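Local coordinates for protein transcriptional regulator ZitR (Lactococcus lactis subsp. cremoris, PDB 6FI9) that represses the zit operon in response to zinc, binding as a homodimer to two palindromic operator sites in the zit promoter, at residues 39-44 with 57-62; 74-79 with 96-101; 49-54 with 88-93; 22-27 with 107-112. The protein carries 3 engineered substitutions. All coordinates share one frame; numbering follows the deposited sequence.

How the contacts relate
From the N terminus, the loop at 22-27 comes first. It meets helix 100-122 late in the chain, so contact 4 closes the longest loop, and the other three contacts lie within it. Contact 1 closes a short loop between helix 36-47 and helix 52-59. Contact 3 opens before contact 1 has closed, so the two cross. It also crosses contact 2, which joins the end of helix 63-75 to the start of helix 100-122. Contacts 1, 2 and 3 tie together the winged helix-turn-helix domain. Contacts 1 and 4 meet where His40 packs on His110 at a zinc site. Contacts 2 and 3 meet where Ile79 packs on Trp93.

Contact 1 (39-44 with 57-62). With ZN (zinc ion), chain J.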
loop_
_atom_site.group_PDB
_atom_site.type_symbol
_atom_site.label_atom_id
_atom_site.label_comp_id
_atom_site.label_asym_id
_atom_site.label_seq_id
_atom_site.Cartn_x
_atom_site.Cartn_y
_atom_site.Cartn_z
ATOM N N GLU A 39 5.340 -6.528 -16.261
ATOM C CA GLU A 39 5.850 -7.899 -16.245
ATOM C C GLU A 39 4.735 -8.886 -15.932
ATOM O O GLU A 39 4.696 -9.969 -16.516
ATOM C CB GLU A 39 7.018 -8.040 -15.263
ATOM C CG GLU A 39 8.354 -7.691 -15.896
ATOM C CD GLU A 39 9.586 -7.917 -15.042
ATOM O OE1 GLU A 39 9.689 -8.992 -14.407
ATOM O OE2 GLU A 39 10.466 -7.024 -15.030
ATOM N N HIS A 40 3.805 -8.486 -15.049
ATOM C CA HIS A 40 2.665 -9.314 -14.665
ATOM C C HIS A 40 1.684 -9.511 -15.824
ATOM O O HIS A 40 1.099 -10.589 -15.939
ATOM C CB HIS A 40 1.968 -8.765 -13.408
ATOM C CG HIS A 40 0.923 -9.687 -12.864
ATOM N ND1 HIS A 40 1.263 -10.878 -12.251
ATOM C CD2 HIS A 40 -0.424 -9.580 -12.899
ATOM C CE1 HIS A 40 0.117 -11.452 -11.927
ATOM N NE2 HIS A 40 -0.926 -10.707 -12.297
ATOM N N ILE A 41 1.525 -8.488 -16.694
ATOM C CA ILE A 41 0.656 -8.569 -17.874
ATOM C C ILE A 41 1.171 -9.701 -18.785
ATOM O O ILE A 41 0.374 -10.502 -19.272
ATOM C CB ILE A 41 0.519 -7.191 -18.591
ATOM C CG1 ILE A 41 -0.269 -6.194 -17.722
ATOM C CG2 ILE A 41 -0.153 -7.325 -19.964
ATOM C CD1 ILE A 41 0.070 -4.708 -17.928
ATOM N N LEU A 42 2.508 -9.802 -18.943
ATOM C CA LEU A 42 3.167 -10.842 -19.744
ATOM C C LEU A 42 2.949 -12.237 -19.149
ATOM O O LEU A 42 2.806 -13.205 -19.895
ATOM C CB LEU A 42 4.677 -10.564 -19.872
ATOM C CG LEU A 42 5.103 -9.244 -20.514
ATOM C CD1 LEU A 42 6.545 -8.926 -20.175
ATOM C CD2 LEU A 42 4.907 -9.269 -22.021
ATOM N N MET A 43 2.915 -12.326 -17.807
ATOM C CA MET A 43 2.718 -13.560 -17.049
ATOM C C MET A 43 1.332 -14.182 -17.302
ATOM O O MET A 43 1.260 -15.376 -17.600
ATOM C CB MET A 43 2.965 -13.297 -15.552
ATOM C CG MET A 43 2.936 -14.530 -14.689
ATOM S SD MET A 43 2.943 -14.086 -12.942
ATOM C CE MET A 43 2.193 -15.543 -12.270
ATOM N N ILE A 44 0.247 -13.373 -17.193
ATOM C CA ILE A 44 -1.142 -13.817 -17.406
ATOM C C ILE A 44 -1.433 -14.111 -18.885
ATOM O O ILE A 44 -2.286 -14.947 -19.181
ATOM C CB ILE A 44 -2.213 -12.872 -16.777
ATOM C CG1 ILE A 44 -2.086 -11.414 -17.271
ATOM C CG2 ILE A 44 -2.195 -12.957 -15.250
ATOM C CD1 ILE A 44 -3.405 -10.683 -17.427
ATOM N N GLU A 57 -9.431 -6.722 -15.504
ATOM C CA GLU A 57 -10.162 -7.554 -14.546
ATOM C C GLU A 57 -9.193 -8.354 -13.662
ATOM O O GLU A 57 -9.387 -8.402 -12.445
ATOM C CB GLU A 57 -11.140 -8.486 -15.300
ATOM C CG GLU A 57 -12.050 -9.337 -14.425
ATOM C CD GLU A 57 -11.741 -10.824 -14.425
ATOM O OE1 GLU A 57 -11.568 -11.389 -13.322
ATOM O OE2 GLU A 57 -11.677 -11.425 -15.522
ATOM N N GLN A 58 -8.160 -8.972 -14.276
ATOM C CA GLN A 58 -7.150 -9.783 -13.593
ATOM C C GLN A 58 -6.251 -8.928 -12.702
ATOM O O GLN A 58 -6.117 -9.222 -11.516
ATOM C CB GLN A 58 -6.303 -10.586 -14.604
ATOM C CG GLN A 58 -7.044 -11.717 -15.314
ATOM C CD GLN A 58 -7.155 -12.960 -14.474
ATOM O OE1 GLN A 58 -6.182 -13.697 -14.277
ATOM N NE2 GLN A 58 -8.352 -13.226 -13.967
ATOM N N LEU A 59 -5.656 -7.862 -13.266
ATOM C CA LEU A 59 -4.750 -6.951 -12.563
ATOM C C LEU A 59 -5.445 -6.031 -11.558
ATOM O O LEU A 59 -4.765 -5.449 -10.709
ATOM C CB LEU A 59 -3.949 -6.116 -13.572
ATOM C CG LEU A 59 -2.615 -6.690 -14.011
ATOM C CD1 LEU A 59 -2.772 -7.588 -15.227
ATOM C CD2 LEU A 59 -1.642 -5.579 -14.319
ATOM N N LYS A 60 -6.786 -5.886 -11.663
ATOM C CA LYS A 60 -7.636 -5.027 -10.818
ATOM C C LYS A 60 -7.261 -3.532 -10.967
ATOM O O LYS A 60 -7.443 -2.734 -10.042
ATOM C CB LYS A 60 -7.669 -5.499 -9.338
ATOM C CG LYS A 60 -8.189 -6.925 -9.119
ATOM C CD LYS A 60 -9.708 -6.991 -9.011
ATOM C CE LYS A 60 -10.188 -8.416 -8.889
ATOM N NZ LYS A 60 -11.671 -8.499 -8.830
ATOM N N ILE A 61 -6.754 -3.169 -12.161
ATOM C CA ILE A 61 -6.347 -1.812 -12.536
ATOM C C ILE A 61 -7.292 -1.247 -13.627
ATOM O O ILE A 61 -7.936 -2.022 -14.343
ATOM C CB ILE A 61 -4.822 -1.761 -12.902
ATOM C CG1 ILE A 61 -4.230 -0.334 -12.791
ATOM C CG2 ILE A 61 -4.506 -2.394 -14.260
ATOM C CD1 ILE A 61 -3.753 0.070 -11.390
ATOM N N SER A 62 -7.393 0.097 -13.715
ATOM C CA SER A 62 -8.249 0.823 -14.658
ATOM C C SER A 62 -7.880 0.561 -16.131
ATOM O O SER A 62 -6.687 0.555 -16.448
ATOM C CB SER A 62 -8.213 2.321 -14.366
ATOM O OG SER A 62 -6.916 2.863 -14.549
HETATM ZN ZN ZN J . 10.419 -10.412 -12.698
#
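Leu59 packs against His40, Ile41 and Ile44 and so joins helix 52-59 to helix 36-47. This is part of the winged helix-turn-helix fold. Helix 52-59 is the first helix of the predicted DNA-binding motif. Lys60, with positive phi, is the first residue to leave it, and Ser62 sits at the N-cap position of helix 63-75.

The contact across the segments is apolar. Leu59 puts its two methyls on Ile41 CG1, with CD2 at 3.7 Å from that atom. The two side chains cross at about a right angle. Leu59 CD1 also meets Ile44 CD1 at 3.8 Å. Ile44 CD1 reaches on to Gln58 CB, 4.0 Å away. Ile41 also packs on Leu70 and Leu73 of helix 63-75, so it is buried between the helices.

His40 meets Leu59 with a ring edge, not a face. Its CG is anti to the backbone N (chi1 -172°), which carries the ring toward helix 52-59. CD2 then lies 3.8 Å from Leu59 CG, near the ring plane.

Two zinc sites border the helix. His40 belongs to the site completed by Glu22, His106 and His110. Glu39 belongs to the other, with Cys28 and Glu105. Glu39 OE1 also bonds to Ser30. Glu39 binds its zinc through one oxygen: OE1 is 2.3 Å from the metal, and OE2 is 4.1 Å from it.

Contact 2 (74-79 with 96-101)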
loop_
_atom_site.group_PDB
_atom_site.type_symbol
_atom_site.label_atom_id
_atom_site.label_comp_id
_atom_site.label_asym_id
_atom_site.label_seq_id
_atom_site.Cartn_x
_atom_site.Cartn_y
_atom_site.Cartn_z
ATOM N N GLN A 74 4.042 -3.421 -26.243
ATOM C CA GLN A 74 4.086 -3.755 -27.671
ATOM C C GLN A 74 5.217 -3.003 -28.396
ATOM O O GLN A 74 5.651 -3.433 -29.468
ATOM C CB GLN A 74 2.717 -3.550 -28.355
ATOM C CG GLN A 74 2.269 -2.093 -28.524
ATOM C CD GLN A 74 1.001 -1.973 -29.341
ATOM O OE1 GLN A 74 0.888 -2.496 -30.460
ATOM N NE2 GLN A 74 0.019 -1.267 -28.802
ATOM N N GLU A 75 5.685 -1.885 -27.796
ATOM C CA GLU A 75 6.779 -1.046 -28.283
ATOM C C GLU A 75 8.085 -1.829 -28.283
ATOM O O GLU A 75 8.867 -1.700 -29.222
ATOM C CB GLU A 75 6.934 0.202 -27.400
ATOM C CG GLU A 75 6.396 1.483 -28.013
ATOM C CD GLU A 75 6.330 2.651 -27.045
ATOM O OE1 GLU A 75 7.401 3.121 -26.599
ATOM O OE2 GLU A 75 5.202 3.096 -26.732
ATOM N N GLN A 76 8.309 -2.645 -27.234
ATOM C CA GLN A 76 9.512 -3.460 -27.071
ATOM C C GLN A 76 9.369 -4.872 -27.672
ATOM O O GLN A 76 10.128 -5.771 -27.304
ATOM C CB GLN A 76 9.950 -3.499 -25.599
ATOM C CG GLN A 76 10.529 -2.181 -25.111
ATOM C CD GLN A 76 10.979 -2.271 -23.680
ATOM O OE1 GLN A 76 12.079 -2.748 -23.381
ATOM N NE2 GLN A 76 10.139 -1.812 -22.764
ATOM N N GLU A 77 8.423 -5.046 -28.632
ATOM C CA GLU A 77 8.130 -6.289 -29.370
ATOM C C GLU A 77 7.879 -7.503 -28.448
ATOM O O GLU A 77 8.333 -8.614 -28.739
ATOM C CB GLU A 77 9.223 -6.587 -30.427
ATOM C CG GLU A 77 9.220 -5.641 -31.617
ATOM C CD GLU A 77 10.378 -5.823 -32.579
ATOM O OE1 GLU A 77 11.489 -5.327 -32.280
ATOM O OE2 GLU A 77 10.171 -6.454 -33.639
ATOM N N LEU A 78 7.138 -7.279 -27.342
ATOM C CA LEU A 78 6.811 -8.309 -26.346
ATOM C C LEU A 78 5.421 -8.912 -26.569
ATOM O O LEU A 78 5.245 -10.117 -26.386
ATOM C CB LEU A 78 6.942 -7.763 -24.905
ATOM C CG LEU A 78 8.327 -7.264 -24.467
ATOM C CD1 LEU A 78 8.207 -6.140 -23.463
ATOM C CD2 LEU A 78 9.169 -8.384 -23.895
ATOM N N ILE A 79 4.438 -8.082 -26.961
ATOM C CA ILE A 79 3.055 -8.514 -27.209
ATOM C C ILE A 79 2.583 -8.155 -28.622
ATOM O O ILE A 79 2.970 -7.110 -29.155
ATOM C CB ILE A 79 2.075 -8.016 -26.115
ATOM C CG1 ILE A 79 2.221 -6.492 -25.856
ATOM C CG2 ILE A 79 2.259 -8.829 -24.833
ATOM C CD1 ILE A 79 0.976 -5.771 -25.376
ATOM N N THR A 96 4.725 -12.900 -27.570
ATOM C CA THR A 96 5.786 -13.174 -28.547
ATOM C C THR A 96 6.853 -14.089 -27.920
ATOM O O THR A 96 6.778 -14.385 -26.724
ATOM C CB THR A 96 6.383 -11.865 -29.115
ATOM O OG1 THR A 96 7.105 -11.172 -28.095
ATOM C CG2 THR A 96 5.338 -10.954 -29.751
ATOM N N GLU A 97 7.846 -14.526 -28.720
ATOM C CA GLU A 97 8.934 -15.390 -28.253
ATOM C C GLU A 97 9.926 -14.621 -27.384
ATOM O O GLU A 97 10.608 -15.225 -26.556
ATOM C CB GLU A 97 9.648 -16.077 -29.427
ATOM C CG GLU A 97 8.762 -16.986 -30.266
ATOM C CD GLU A 97 8.263 -18.257 -29.603
ATOM O OE1 GLU A 97 9.107 -19.091 -29.199
ATOM O OE2 GLU A 97 7.026 -18.424 -29.497
ATOM N N LYS A 98 9.985 -13.285 -27.572
ATOM C CA LYS A 98 10.848 -12.349 -26.844
ATOM C C LYS A 98 10.400 -12.194 -25.383
ATOM O O LYS A 98 11.238 -11.976 -24.504
ATOM C CB LYS A 98 10.825 -10.974 -27.540
ATOM C CG LYS A 98 12.015 -10.077 -27.225
ATOM C CD LYS A 98 11.567 -8.677 -26.845
ATOM C CE LYS A 98 12.719 -7.805 -26.407
ATOM N NZ LYS A 98 12.255 -6.582 -25.695
ATOM N N ALA A 99 9.078 -12.286 -25.136
ATOM C CA ALA A 99 8.470 -12.123 -23.821
ATOM C C ALA A 99 8.437 -13.386 -22.962
ATOM O O ALA A 99 8.406 -13.266 -21.738
ATOM C CB ALA A 99 7.075 -11.560 -23.974
ATOM N N ILE A 100 8.456 -14.585 -23.590
ATOM C CA ILE A 100 8.391 -15.906 -22.937
ATOM C C ILE A 100 9.346 -16.019 -21.700
ATOM O O ILE A 100 8.834 -16.383 -20.640
ATOM C CB ILE A 100 8.556 -17.081 -23.956
ATOM C CG1 ILE A 100 7.287 -17.206 -24.838
ATOM C CG2 ILE A 100 8.878 -18.424 -23.264
ATOM C CD1 ILE A 100 7.397 -18.103 -26.084
ATOM N N PRO A 101 10.667 -15.688 -21.744
ATOM C CA PRO A 101 11.486 -15.816 -20.521
ATOM C C PRO A 101 11.136 -14.828 -19.407
ATOM O O PRO A 101 11.328 -15.153 -18.233
ATOM C CB PRO A 101 12.925 -15.615 -21.023
ATOM C CG PRO A 101 12.853 -15.740 -22.515
ATOM C CD PRO A 101 11.498 -15.239 -22.880
#
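Thr96 grips the backbone of residues 77-78 at the base of the wing in this winged helix-turn-helix domain. Here the chain leaves helix 63-75 for strand 79-82, and returns from strand 92-95 toward helix 100-122. Thr96 N donates to Leu78 O at 3.1 Å, with an N-H...O angle of 161°. Thr96 OG1 lies 2.7 Å from the same Leu78 O and 2.9 Å from Glu77 O. Its one proton has both carbonyls within reach.

Lys98 makes the other polar link. Its chain is bent at chi2 (-132°), which brings NZ back to Gln76 O at 2.8 Å. The ammonium lies in the carbonyl plane. Three successive carbonyls, from Gln76 to Leu78, thus face the 96-98 turn.

Packing fills in around these bonds. The aliphatic part of Lys98 crosses Leu78, with Lys98 CD 3.8 Å from Leu78 CD2. Leu34 and Leu42 also touch Leu78. Ile79 CB points away from the 96-101 segment; its side chain packs on Leu70 and Leu73. The buried Ala99 points at the 74-79 segment, and its CB rests 3.8 Å from Leu78 CD2.

Contact 3 (49-54 with 88-93); sequences VSTNAR and ERVVLW
Trp93 N donates to Ser50 O at 2.8 Å, with an N-H...O angle of 154°. A weak second bond runs from Asn52 N to Val91 O at 3.3 Å. The two bonds flank Thr51 and Leu92, which form a single antiparallel, non-hydrogen-bonded bridge. It adds a very short extra edge to the two-stranded wing of the winged helix domain, just before helix 52-59. Ser50 OG bonds to Thr51 O, on a lone pair, just ahead of the helix.

Side chains pack along the bridge. Leu92 CD2 meets Val49 CB at 3.8 Å, and Leu92 CG meets Thr51 CG2 at 3.9 Å. Asn52 CB lies beside Val91 CG2, also 3.8 Å away. Asn52 and Trp93 run side by side, with the Asn52 amide plane 67° from the indole plane. The backbone N of Asn52 comes to the indole edge, in the ring plane.

Leu92 is also bonded through its backbone to Ser82, so it pairs with both the 49-54 segment and strand 79-82. Trp93 is buried. Its side chain packs on Leu45 of helix 36-47, Ile55 of helix 52-59, Leu70 and Gln74 of helix 63-75, and Ser81 of strand 79-82.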
loop_
_atom_site.group_PDB
_atom_site.type_symbol
_atom_site.label_atom_id
_atom_site.label_comp_id
_atom_site.label_asym_id
_atom_site.label_seq_id
_atom_site.Cartn_x
_atom_site.Cartn_y
_atom_site.Cartn_z
ATOM N N VAL A 49 -4.406 -16.565 -23.674
ATOM C CA VAL A 49 -4.493 -15.418 -24.582
ATOM C C VAL A 49 -5.686 -14.548 -24.174
ATOM O O VAL A 49 -6.844 -14.936 -24.342
ATOM C CB VAL A 49 -4.451 -15.773 -26.097
ATOM C CG1 VAL A 49 -3.020 -16.004 -26.563
ATOM C CG2 VAL A 49 -5.330 -16.975 -26.431
ATOM N N SER A 50 -5.383 -13.404 -23.557
ATOM C CA SER A 50 -6.363 -12.481 -22.995
ATOM C C SER A 50 -6.682 -11.265 -23.868
ATOM O O SER A 50 -5.856 -10.839 -24.672
ATOM C CB SER A 50 -5.907 -12.041 -21.605
ATOM O OG SER A 50 -6.646 -10.948 -21.086
ATOM N N THR A 51 -7.889 -10.704 -23.676
ATOM C CA THR A 51 -8.384 -9.500 -24.346
ATOM C C THR A 51 -8.020 -8.282 -23.488
ATOM O O THR A 51 -7.636 -8.448 -22.331
ATOM C CB THR A 51 -9.908 -9.584 -24.575
ATOM O OG1 THR A 51 -10.578 -9.765 -23.327
ATOM C CG2 THR A 51 -10.304 -10.682 -25.555
ATOM N N ASN A 52 -8.163 -7.064 -24.043
ATOM C CA ASN A 52 -7.867 -5.796 -23.361
ATOM C C ASN A 52 -8.687 -5.612 -22.073
ATOM O O ASN A 52 -8.219 -4.966 -21.132
ATOM C CB ASN A 52 -8.110 -4.621 -24.314
ATOM C CG ASN A 52 -7.223 -3.419 -24.072
ATOM O OD1 ASN A 52 -7.199 -2.826 -22.978
ATOM N ND2 ASN A 52 -6.485 -3.019 -25.103
ATOM N N ALA A 53 -9.899 -6.198 -22.042
ATOM C CA ALA A 53 -10.844 -6.141 -20.928
ATOM C C ALA A 53 -10.470 -7.058 -19.766
ATOM O O ALA A 53 -10.552 -6.628 -18.616
ATOM C CB ALA A 53 -12.246 -6.458 -21.423
ATOM N N ARG A 54 -10.073 -8.315 -20.060
ATOM C CA ARG A 54 -9.693 -9.308 -19.051
ATOM C C ARG A 54 -8.432 -8.904 -18.281
ATOM O O ARG A 54 -8.347 -9.197 -17.091
ATOM C CB ARG A 54 -9.549 -10.707 -19.672
ATOM C CG ARG A 54 -9.405 -11.846 -18.662
ATOM C CD ARG A 54 -8.874 -13.104 -19.317
ATOM N NE ARG A 54 -8.603 -14.164 -18.344
ATOM C CZ ARG A 54 -7.400 -14.679 -18.112
ATOM N NH1 ARG A 54 -6.342 -14.243 -18.784
ATOM N NH2 ARG A 54 -7.247 -15.642 -17.213
ATOM N N GLU A 88 -16.302 -7.350 -32.295
ATOM C CA GLU A 88 -17.224 -6.519 -31.517
ATOM C C GLU A 88 -16.319 -5.601 -30.682
ATOM O O GLU A 88 -16.333 -5.668 -29.448
ATOM C CB GLU A 88 -18.134 -7.397 -30.624
ATOM C CG GLU A 88 -19.137 -8.245 -31.391
ATOM C CD GLU A 88 -19.931 -9.246 -30.572
ATOM O OE1 GLU A 88 -19.315 -9.996 -29.781
ATOM O OE2 GLU A 88 -21.172 -9.292 -30.737
ATOM N N ARG A 89 -15.475 -4.786 -31.387
ATOM C CA ARG A 89 -14.418 -3.886 -30.873
ATOM C C ARG A 89 -13.410 -4.682 -29.979
ATOM O O ARG A 89 -12.721 -4.121 -29.114
ATOM C CB ARG A 89 -14.972 -2.588 -30.215
ATOM C CG ARG A 89 -15.612 -2.711 -28.832
ATOM C CD ARG A 89 -15.921 -1.361 -28.236
ATOM N NE ARG A 89 -16.488 -1.490 -26.895
ATOM C CZ ARG A 89 -16.823 -0.460 -26.127
ATOM N NH1 ARG A 89 -16.648 0.783 -26.558
ATOM N NH2 ARG A 89 -17.334 -0.664 -24.920
ATOM N N VAL A 90 -13.322 -6.008 -30.262
ATOM C CA VAL A 90 -12.498 -7.010 -29.587
ATOM C C VAL A 90 -11.040 -6.974 -30.075
ATOM O O VAL A 90 -10.770 -7.089 -31.275
ATOM C CB VAL A 90 -13.125 -8.440 -29.642
ATOM C CG1 VAL A 90 -13.380 -8.912 -31.074
ATOM C CG2 VAL A 90 -12.282 -9.457 -28.877
ATOM N N VAL A 91 -10.113 -6.799 -29.116
ATOM C CA VAL A 91 -8.674 -6.774 -29.356
ATOM C C VAL A 91 -7.981 -7.797 -28.465
ATOM O O VAL A 91 -7.731 -7.544 -27.283
ATOM C CB VAL A 91 -8.014 -5.364 -29.307
ATOM C CG1 VAL A 91 -8.214 -4.626 -30.630
ATOM C CG2 VAL A 91 -8.508 -4.523 -28.122
ATOM N N LEU A 92 -7.731 -8.984 -29.034
ATOM C CA LEU A 92 -7.072 -10.091 -28.354
ATOM C C LEU A 92 -5.560 -9.887 -28.359
ATOM O O LEU A 92 -5.001 -9.411 -29.348
ATOM C CB LEU A 92 -7.427 -11.423 -29.028
ATOM C CG LEU A 92 -7.978 -12.525 -28.131
ATOM C CD1 LEU A 92 -8.500 -13.659 -28.959
ATOM C CD2 LEU A 92 -6.914 -13.072 -27.197
ATOM N N TRP A 93 -4.901 -10.251 -27.252
ATOM C CA TRP A 93 -3.459 -10.107 -27.104
ATOM C C TRP A 93 -2.742 -11.438 -26.972
ATOM O O TRP A 93 -3.161 -12.306 -26.202
ATOM C CB TRP A 93 -3.122 -9.165 -25.950
ATOM C CG TRP A 93 -3.555 -7.755 -26.215
ATOM C CD1 TRP A 93 -4.721 -7.166 -25.824
ATOM C CD2 TRP A 93 -2.861 -6.786 -27.007
ATOM N NE1 TRP A 93 -4.783 -5.877 -26.297
ATOM C CE2 TRP A 93 -3.652 -5.615 -27.024
ATOM C CE3 TRP A 93 -1.637 -6.787 -27.698
ATOM C CZ2 TRP A 93 -3.249 -4.450 -27.690
ATOM C CZ3 TRP A 93 -1.236 -5.633 -28.352
ATOM C CH2 TRP A 93 -2.035 -4.480 -28.343
#

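Contact 4 (22-27 with 107-112); sequences EILLGE and AAHHEK. With ZN (zinc ion), chain I.
Leu24 wedges its CD2 methyl between two histidine rings of helix 100-122. CD2 lies 3.9 Å from the centroid of the His110 ring, almost on the ring normal (4° off). It lies equally far from the His109 centroid, nearer the rim of that face. Both are CH-pi contacts. Glu27 O lies over the opposite face of His109, toward its rim, so this buried ring is held between residues of the loop. With chi1 at -164°, His109 swings its ring over to the loop.

Glu22 and His110 meet at a zinc ion. Glu22 OE1 and His110 NE2 are each 2.0 Å from the metal. These two atoms are 2.9 Å apart because they share the zinc, not through a hydrogen bond. The carboxylate plane is turned 43° from the ring plane. Glu22 OE2 stays 2.9 Å from the zinc. His106 is the third ligand. His40, also of the site, stands off, with its ND1 2.8 Å from the metal.

Beyond the histidines, Gly26, with positive phi, lies beside Lys112. Ile23 points away from the helix and packs on Met14 of the second subunit. The zinc joins the loop to helix 100-122 and, less closely through His40, approaches helix 36-47 of the DNA-binding domain. This is consistent with zinc setting how that domain sits relative to the dimer-forming helices, as expected of a repressor that acts when zinc is present.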
loop_
_atom_site.group_PDB
_atom_site.type_symbol
_atom_site.label_atom_id
_atom_site.label_comp_id
_atom_site.label_asym_id
_atom_site.label_seq_id
_atom_site.Cartn_x
_atom_site.Cartn_y
_atom_site.Cartn_z
ATOM N N GLU A 22 1.963 -4.293 -6.449
ATOM C CA GLU A 22 1.998 -5.634 -5.858
ATOM C C GLU A 22 3.239 -5.849 -4.996
ATOM O O GLU A 22 4.275 -5.221 -5.231
ATOM C CB GLU A 22 1.909 -6.721 -6.947
ATOM C CG GLU A 22 3.013 -6.689 -7.994
ATOM C CD GLU A 22 2.808 -7.652 -9.143
ATOM O OE1 GLU A 22 2.626 -8.862 -8.880
ATOM O OE2 GLU A 22 2.826 -7.201 -10.309
ATOM N N ILE A 23 3.130 -6.739 -4.007
ATOM C CA ILE A 23 4.238 -7.065 -3.119
ATOM C C ILE A 23 4.980 -8.299 -3.639
ATOM O O ILE A 23 4.397 -9.383 -3.760
ATOM C CB ILE A 23 3.803 -7.182 -1.628
ATOM C CG1 ILE A 23 3.461 -5.800 -1.049
ATOM C CG2 ILE A 23 4.881 -7.868 -0.779
ATOM C CD1 ILE A 23 2.637 -5.850 0.180
ATOM N N LEU A 24 6.271 -8.114 -3.953
ATOM C CA LEU A 24 7.161 -9.171 -4.421
ATOM C C LEU A 24 8.438 -9.090 -3.619
ATOM O O LEU A 24 9.148 -8.087 -3.702
ATOM C CB LEU A 24 7.447 -9.042 -5.928
ATOM C CG LEU A 24 6.361 -9.544 -6.875
ATOM C CD1 LEU A 24 6.344 -8.731 -8.148
ATOM C CD2 LEU A 24 6.540 -11.014 -7.191
ATOM N N LEU A 25 8.699 -10.114 -2.793
ATOM C CA LEU A 25 9.892 -10.165 -1.956
ATOM C C LEU A 25 11.054 -10.762 -2.725
ATOM O O LEU A 25 10.909 -11.817 -3.361
ATOM C CB LEU A 25 9.651 -10.916 -0.641
ATOM C CG LEU A 25 8.703 -10.255 0.362
ATOM C CD1 LEU A 25 8.403 -11.186 1.508
ATOM C CD2 LEU A 25 9.263 -8.940 0.887
ATOM N N GLY A 26 12.185 -10.053 -2.662
ATOM C CA GLY A 26 13.424 -10.376 -3.357
ATOM C C GLY A 26 13.704 -9.366 -4.451
ATOM O O GLY A 26 13.057 -8.311 -4.501
ATOM N N GLU A 27 14.674 -9.682 -5.339
ATOM C CA GLU A 27 15.044 -8.816 -6.461
ATOM C C GLU A 27 14.635 -9.408 -7.811
ATOM O O GLU A 27 14.589 -10.634 -7.970
ATOM C CB GLU A 27 16.542 -8.453 -6.436
ATOM C CG GLU A 27 16.946 -7.531 -5.294
ATOM C CD GLU A 27 16.616 -6.063 -5.484
ATOM O OE1 GLU A 27 15.438 -5.687 -5.292
ATOM O OE2 GLU A 27 17.541 -5.285 -5.815
ATOM N N ALA A 107 6.599 -15.382 -12.916
ATOM C CA ALA A 107 5.890 -16.526 -12.345
ATOM C C ALA A 107 6.755 -17.204 -11.273
ATOM O O ALA A 107 6.234 -17.708 -10.277
ATOM C CB ALA A 107 5.536 -17.513 -13.443
ATOM N N ALA A 108 8.077 -17.182 -11.479
ATOM C CA ALA A 108 9.059 -17.717 -10.548
ATOM C C ALA A 108 9.229 -16.752 -9.361
ATOM O O ALA A 108 9.386 -17.215 -8.233
ATOM C CB ALA A 108 10.386 -17.927 -11.256
ATOM N N HIS A 109 9.168 -15.422 -9.621
ATOM C CA HIS A 109 9.281 -14.344 -8.631
ATOM C C HIS A 109 8.057 -14.321 -7.707
ATOM O O HIS A 109 8.177 -13.926 -6.551
ATOM C CB HIS A 109 9.479 -12.986 -9.330
ATOM C CG HIS A 109 9.972 -11.875 -8.450
ATOM N ND1 HIS A 109 9.945 -10.561 -8.878
ATOM C CD2 HIS A 109 10.508 -11.913 -7.204
ATOM C CE1 HIS A 109 10.446 -9.844 -7.882
ATOM N NE2 HIS A 109 10.797 -10.614 -6.854
ATOM N N HIS A 110 6.892 -14.769 -8.208
ATOM C CA HIS A 110 5.659 -14.878 -7.429
ATOM C C HIS A 110 5.712 -16.097 -6.510
ATOM O O HIS A 110 5.294 -16.006 -5.351
ATOM C CB HIS A 110 4.431 -14.945 -8.343
ATOM C CG HIS A 110 3.752 -13.622 -8.507
ATOM N ND1 HIS A 110 3.048 -13.038 -7.466
ATOM C CD2 HIS A 110 3.688 -12.811 -9.589
ATOM C CE1 HIS A 110 2.583 -11.896 -7.946
ATOM N NE2 HIS A 110 2.946 -11.715 -9.219
ATOM N N GLU A 111 6.243 -17.233 -7.021
ATOM C CA GLU A 111 6.390 -18.458 -6.242
ATOM C C GLU A 111 7.525 -18.319 -5.234
ATOM O O GLU A 111 7.489 -18.981 -4.203
ATOM C CB GLU A 111 6.585 -19.678 -7.142
ATOM C CG GLU A 111 6.092 -20.963 -6.495
ATOM C CD GLU A 111 5.848 -22.113 -7.451
ATOM O OE1 GLU A 111 6.837 -22.766 -7.856
ATOM O OE2 GLU A 111 4.669 -22.369 -7.790
ATOM N N LYS A 112 8.507 -17.432 -5.521
ATOM C CA LYS A 112 9.648 -17.102 -4.654
ATOM C C LYS A 112 9.121 -16.368 -3.407
ATOM O O LYS A 112 9.534 -16.679 -2.285
ATOM C CB LYS A 112 10.644 -16.197 -5.408
ATOM C CG LYS A 112 12.097 -16.320 -4.936
ATOM C CD LYS A 112 12.950 -15.087 -5.278
ATOM C CE LYS A 112 13.506 -15.080 -6.685
ATOM N NZ LYS A 112 14.038 -13.739 -7.049
HETATM ZN ZN ZN I . 3.175 -10.115 -10.339
#